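Side-chain contacts in 5-formyltetrahydrofolate cyclo-ligase family protein (Bacillus anthracis, PDB 2JCB), which probably catalyses the ATP-dependent conversion of 5-formyltetrahydrofolate to 5,10-methenyltetrahydrofolate, and holds ADP and a magnesium ion in this crystal form: residues I57-E62 / P69-A74; Q38-L43 / N63-Y68. All coordinates share one frame; numbering follows the deposited sequence.

Two buried contacts illustrate how a loop and the helix it leads into can be fixed to an alpha/beta core. They share one connection, the loop that follows strand 54-56 and enters helix 68-76; the centres of contact 1 and contact 2 are about 8 Å apart. Contact 1 closes that connection on itself, its early loop packing against helix 68-76; contact 2 brings in helix 29-44, which packs on the later loop. Both are apolar and without hydrogen bonds between their segments, but contact 2 borders a polar turn with a capping asparagine. The polar stitch lies between them: Thr67 OG1 is 2.7 Å from Thr58 O and 3.0 Å from Ser60 N, a probable pair of hydrogen bonds.

Contact 1 (I57-E62 / P69-A74); sequences ITLSME and PIIEKA
A chi1 of -169° sets CG1 of Ile57 opposite the backbone nitrogen, and the extended chi2 carries CD1 out to Ile70 on the helix, while CG2 turns off as a second branch. The contact belongs to a beta-alpha-beta crossover of the Rossmann-like fold: the chain leaves strand 54-56, loops over, forms helix 68-76 and returns as the parallel strand 80-87. Each branch of Ile57 takes a different helix residue. CD1 lies 3.7 Å from Ile70 CG2 and also touches CB and CD1 of that side chain, whereas CG2 meets Ile71 CG1 at 3.7 Å. Two consecutive helix residues thus pack against the two branches of a single isoleucine; the contacts among the three are apolar, and Ile57, Ile70 and Ile71 are all buried. Beneath them the sheet takes part: Ile57 shares backbone hydrogen bonding with Val82 and packs on Val81 and Val83. Ile70 also reaches Trp49 of helix 47-51. Leu59 comes from farther along the loop, crossing Ile71 at about a right angle. Its methyl CD2 presses on the same Ile71 CD1 that lies 4.0 Å from Ile57 CG2, and the Leu59 CD2 to Ile71 CD1 separation, 3.4 Å, is tighter than normal van der Waals contact.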
loop_
_atom_site.group_PDB
_atom_site.type_symbol
_atom_site.label_atom_id
_atom_site.label_comp_id
_atom_site.label_asym_id
_atom_site.label_seq_id
_atom_site.Cartn_x
_atom_site.Cartn_y
_atom_site.Cartn_z
ATOM N N ILE A 57 5.253 -4.365 2.898
ATOM C CA ILE A 57 3.867 -4.480 2.402
ATOM C C ILE A 57 2.913 -4.316 3.592
ATOM O O ILE A 57 3.332 -4.411 4.740
ATOM C CB ILE A 57 3.637 -5.860 1.740
ATOM C CG1 ILE A 57 2.310 -5.956 0.972
ATOM C CG2 ILE A 57 3.949 -7.092 2.734
ATOM C CD1 ILE A 57 2.316 -7.105 -0.021
ATOM N N THR A 58 1.660 -4.054 3.271
ATOM C CA THR A 58 0.583 -3.949 4.321
ATOM C C THR A 58 -0.287 -5.215 4.251
ATOM O O THR A 58 -0.245 -5.981 3.267
ATOM C CB THR A 58 -0.281 -2.692 4.196
ATOM O OG1 THR A 58 -0.991 -2.714 2.947
ATOM C CG2 THR A 58 0.607 -1.464 4.371
ATOM N N LEU A 59 -1.040 -5.476 5.329
ATOM C CA LEU A 59 -1.973 -6.585 5.369
ATOM C C LEU A 59 -3.325 -5.996 4.947
ATOM O O LEU A 59 -3.855 -5.098 5.594
ATOM C CB LEU A 59 -2.060 -7.154 6.804
ATOM C CG LEU A 59 -0.666 -7.688 7.215
ATOM C CD1 LEU A 59 -0.402 -7.642 8.701
ATOM C CD2 LEU A 59 -0.407 -9.031 6.608
ATOM N N SER A 60 -3.842 -6.450 3.827
ATOM C CA SER A 60 -5.041 -5.845 3.269
ATOM C C SER A 60 -6.302 -6.143 4.126
ATOM O O SER A 60 -6.402 -7.180 4.790
ATOM C CB SER A 60 -5.246 -6.369 1.858
ATOM O OG SER A 60 -5.159 -7.763 1.851
ATOM N N MET A 61 -7.272 -5.243 4.034
ATOM C CA MET A 61 -8.547 -5.361 4.766
ATOM C C MET A 61 -9.727 -5.199 3.832
ATOM O O MET A 61 -9.577 -4.683 2.714
ATOM C CB MET A 61 -8.636 -4.272 5.827
ATOM C CG MET A 61 -7.746 -4.537 7.027
ATOM S SD MET A 61 -7.785 -3.230 8.272
ATOM C CE MET A 61 -9.442 -2.553 8.107
ATOM N N GLU A 62 -10.916 -5.588 4.304
ATOM C CA GLU A 62 -12.148 -5.506 3.473
ATOM C C GLU A 62 -11.856 -5.863 2.025
ATOM O O GLU A 62 -11.347 -6.946 1.768
ATOM C CB GLU A 62 -12.864 -4.140 3.568
ATOM C CG GLU A 62 -11.970 -2.888 3.577
ATOM C CD GLU A 62 -11.682 -2.366 4.990
ATOM O OE1 GLU A 62 -10.681 -1.621 5.152
ATOM O OE2 GLU A 62 -12.452 -2.706 5.926
ATOM N N PRO A 69 -1.813 -13.314 -0.457
ATOM C CA PRO A 69 -1.092 -14.158 -1.405
ATOM C C PRO A 69 0.303 -13.623 -1.749
ATOM O O PRO A 69 1.197 -14.431 -1.998
ATOM C CB PRO A 69 -1.987 -14.176 -2.633
ATOM C CG PRO A 69 -3.352 -13.863 -2.134
ATOM C CD PRO A 69 -3.121 -12.912 -0.982
ATOM N N ILE A 70 0.492 -12.315 -1.667
ATOM C CA ILE A 70 1.777 -11.704 -2.023
ATOM C C ILE A 70 2.801 -12.066 -0.979
ATOM O O ILE A 70 3.907 -12.445 -1.293
ATOM C CB ILE A 70 1.716 -10.162 -2.133
ATOM C CG1 ILE A 70 0.616 -9.747 -3.155
ATOM C CG2 ILE A 70 3.132 -9.646 -2.535
ATOM C CD1 ILE A 70 0.257 -8.204 -3.159
ATOM N N ILE A 71 2.434 -11.907 0.286
ATOM C CA ILE A 71 3.329 -12.333 1.363
ATOM C C ILE A 71 3.722 -13.821 1.243
ATOM O O ILE A 71 4.896 -14.204 1.406
ATOM C CB ILE A 71 2.688 -12.025 2.739
ATOM C CG1 ILE A 71 2.558 -10.507 2.880
ATOM C CG2 ILE A 71 3.578 -12.651 3.861
ATOM C CD1 ILE A 71 1.587 -10.099 4.016
ATOM N N GLU A 72 2.759 -14.683 0.943
ATOM C CA GLU A 72 3.039 -16.091 0.772
ATOM C C GLU A 72 4.044 -16.406 -0.352
ATOM O O GLU A 72 4.949 -17.236 -0.168
ATOM C CB GLU A 72 1.716 -16.804 0.582
ATOM C CG GLU A 72 0.871 -16.726 1.882
ATOM C CD GLU A 72 -0.422 -17.436 1.734
ATOM O OE1 GLU A 72 -1.157 -17.128 0.764
ATOM O OE2 GLU A 72 -0.689 -18.323 2.572
ATOM N N LYS A 73 3.883 -15.685 -1.466
ATOM C CA LYS A 73 4.763 -15.818 -2.647
ATOM C C LYS A 73 6.164 -15.344 -2.286
ATOM O O LYS A 73 7.131 -16.003 -2.592
ATOM C CB LYS A 73 4.227 -14.926 -3.788
ATOM C CG LYS A 73 4.909 -15.106 -5.177
ATOM C CD LYS A 73 4.635 -16.446 -5.752
ATOM C CE LYS A 73 4.791 -16.445 -7.261
ATOM N NZ LYS A 73 4.180 -17.726 -7.755
ATOM N N ALA A 74 6.268 -14.178 -1.652
ATOM C CA ALA A 74 7.556 -13.667 -1.202
ATOM C C ALA A 74 8.281 -14.677 -0.307
ATOM O O ALA A 74 9.478 -15.004 -0.518
ATOM C CB ALA A 74 7.401 -12.267 -0.518
#

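Contact 2 (Q38-L43 / N63-Y68)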
loop_
_atom_site.group_PDB
_atom_site.type_symbol
_atom_site.label_atom_id
_atom_site.label_comp_id
_atom_site.label_asym_id
_atom_site.label_seq_id
_atom_site.Cartn_x
_atom_site.Cartn_y
_atom_site.Cartn_z
ATOM N N GLN A 38 -5.458 -11.007 -10.890
ATOM C CA GLN A 38 -4.844 -10.405 -12.102
ATOM C C GLN A 38 -3.740 -9.427 -11.730
ATOM O O GLN A 38 -2.670 -9.410 -12.346
ATOM C CB GLN A 38 -5.893 -9.721 -12.980
ATOM C CG GLN A 38 -6.804 -10.749 -13.588
ATOM C CD GLN A 38 -7.921 -10.149 -14.426
ATOM O OE1 GLN A 38 -8.026 -8.934 -14.561
ATOM N NE2 GLN A 38 -8.780 -11.020 -14.985
ATOM N N ILE A 39 -3.987 -8.612 -10.694
ATOM C CA ILE A 39 -3.115 -7.514 -10.346
ATOM C C ILE A 39 -1.841 -8.137 -9.836
ATOM O O ILE A 39 -0.740 -7.699 -10.244
ATOM C CB ILE A 39 -3.740 -6.632 -9.319
ATOM C CG1 ILE A 39 -4.816 -5.764 -10.023
ATOM C CG2 ILE A 39 -2.730 -5.768 -8.628
ATOM C CD1 ILE A 39 -5.843 -5.083 -9.079
ATOM N N VAL A 40 -1.970 -9.140 -8.960
ATOM C CA VAL A 40 -0.782 -9.772 -8.377
ATOM C C VAL A 40 0.008 -10.583 -9.385
ATOM O O VAL A 40 1.232 -10.555 -9.351
ATOM C CB VAL A 40 -1.013 -10.547 -7.016
ATOM C CG1 VAL A 40 -1.594 -9.525 -5.974
ATOM C CG2 VAL A 40 -1.800 -11.833 -7.186
ATOM N N PHE A 41 -0.678 -11.198 -10.334
ATOM C CA PHE A 41 0.033 -11.947 -11.385
ATOM C C PHE A 41 0.955 -10.908 -12.085
ATOM O O PHE A 41 2.127 -11.216 -12.356
ATOM C CB PHE A 41 -0.977 -12.574 -12.359
ATOM C CG PHE A 41 -0.361 -13.173 -13.584
ATOM C CD1 PHE A 41 -0.067 -14.521 -13.615
ATOM C CD2 PHE A 41 -0.088 -12.388 -14.712
ATOM C CE1 PHE A 41 0.513 -15.113 -14.738
ATOM C CE2 PHE A 41 0.474 -12.973 -15.853
ATOM C CZ PHE A 41 0.778 -14.326 -15.853
ATOM N N SER A 42 0.464 -9.707 -12.340
ATOM C CA SER A 42 1.242 -8.678 -13.056
ATOM C C SER A 42 2.410 -8.189 -12.167
ATOM O O SER A 42 3.553 -8.051 -12.635
ATOM C CB SER A 42 0.329 -7.528 -13.412
ATOM O OG SER A 42 1.024 -6.458 -14.086
ATOM N N LEU A 43 2.127 -7.996 -10.878
ATOM C CA LEU A 43 3.217 -7.698 -9.893
ATOM C C LEU A 43 4.406 -8.654 -10.001
ATOM O O LEU A 43 5.554 -8.182 -10.044
ATOM C CB LEU A 43 2.698 -7.771 -8.429
ATOM C CG LEU A 43 3.836 -7.720 -7.347
ATOM C CD1 LEU A 43 4.487 -6.334 -7.396
ATOM C CD2 LEU A 43 3.138 -7.887 -5.955
ATOM N N ASN A 63 -12.210 -4.978 1.084
ATOM C CA ASN A 63 -12.103 -5.328 -0.336
ATOM C C ASN A 63 -10.836 -4.768 -1.028
ATOM O O ASN A 63 -10.715 -4.824 -2.262
ATOM C CB ASN A 63 -13.386 -4.965 -1.095
ATOM C CG ASN A 63 -14.518 -6.045 -0.946
ATOM O OD1 ASN A 63 -14.252 -7.192 -0.580
ATOM N ND2 ASN A 63 -15.749 -5.685 -1.309
ATOM N N GLU A 64 -9.866 -4.284 -0.230
ATOM C CA GLU A 64 -8.591 -3.816 -0.788
ATOM C C GLU A 64 -7.898 -4.934 -1.541
ATOM O O GLU A 64 -7.944 -6.123 -1.119
ATOM C CB GLU A 64 -7.631 -3.390 0.332
ATOM C CG GLU A 64 -8.125 -2.178 1.039
ATOM C CD GLU A 64 -7.648 -2.077 2.472
ATOM O OE1 GLU A 64 -6.648 -2.767 2.812
ATOM O OE2 GLU A 64 -8.317 -1.330 3.259
ATOM N N VAL A 65 -7.196 -4.594 -2.639
ATOM C CA VAL A 65 -6.390 -5.657 -3.297
ATOM C C VAL A 65 -5.667 -6.600 -2.294
ATOM O O VAL A 65 -4.922 -6.156 -1.396
ATOM C CB VAL A 65 -5.328 -5.083 -4.301
ATOM C CG1 VAL A 65 -4.448 -6.241 -4.889
ATOM C CG2 VAL A 65 -6.036 -4.137 -5.343
ATOM N N ASN A 66 -5.941 -7.881 -2.468
ATOM C CA ASN A 66 -5.538 -8.883 -1.507
ATOM C C ASN A 66 -3.999 -9.078 -1.458
ATOM O O ASN A 66 -3.400 -9.478 -2.446
ATOM C CB ASN A 66 -6.243 -10.187 -1.820
ATOM C CG ASN A 66 -6.063 -11.206 -0.695
ATOM O OD1 ASN A 66 -5.491 -10.880 0.368
ATOM N ND2 ASN A 66 -6.562 -12.418 -0.901
ATOM N N THR A 67 -3.363 -8.707 -0.339
ATOM C CA THR A 67 -1.936 -8.829 -0.189
ATOM C C THR A 67 -1.480 -10.114 0.472
ATOM O O THR A 67 -0.246 -10.390 0.539
ATOM C CB THR A 67 -1.337 -7.643 0.599
ATOM O OG1 THR A 67 -1.899 -7.627 1.925
ATOM C CG2 THR A 67 -1.607 -6.257 -0.146
ATOM N N TYR A 68 -2.398 -10.873 1.050
ATOM C CA TYR A 68 -1.996 -12.118 1.691
ATOM C C TYR A 68 -1.264 -13.079 0.757
ATOM O O TYR A 68 -0.193 -13.594 1.127
ATOM C CB TYR A 68 -3.173 -12.783 2.464
ATOM C CG TYR A 68 -3.409 -12.057 3.780
ATOM C CD1 TYR A 68 -4.176 -10.872 3.825
ATOM C CD2 TYR A 68 -2.815 -12.533 4.972
ATOM C CE1 TYR A 68 -4.380 -10.175 5.074
ATOM C CE2 TYR A 68 -2.998 -11.864 6.211
ATOM C CZ TYR A 68 -3.791 -10.700 6.245
ATOM O OH TYR A 68 -3.975 -10.077 7.470
#
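Ile39 opens the contact by offering two branches to Val65, which answers with both of its methyls. CD1 of Ile39 lies 3.9 Å from Val65 CG2, and CG2 of Ile39 is 4.1 Å from Val65 CG1, so the two side chains are matched branch to branch. With chi1 of Val65 at 176°, CG1 lies opposite the backbone nitrogen and CG2 opposite the carbonyl carbon, and each methyl meets a different branch of Ile39.

One residue on, Val40 turns its CG1 to the backbone of the loop. That methyl sits 4.0 Å from Asn66 O, a loose approach to a carbonyl oxygen, and is more distant from Val65 CG1, at 4.5 Å. Val40 thus adds a loose approach to the peptide oxygen to a more distant methyl-methyl one.

The Asn66 side chain serves the loop itself. Its OD1 accepts from Tyr68 N at 3.2 Å, a capping bond at the turn into helix 68-76, with the donor 51° out of the carbonyl plane and an N-H...O angle of 151°. Asn66 N is hydrogen-bonded to Ser36 OG, giving helix 29-44 a polar hold on the loop one turn before Val40.

Within the Rossmann-like fold, the neighbours of helix 29-44 here include the loop at Val65 and Asn66, helix 68-76, whose Ile70 touches Val40 and Leu43, and strand 186-189, whose Ile188 meets Ser42 and Leu43.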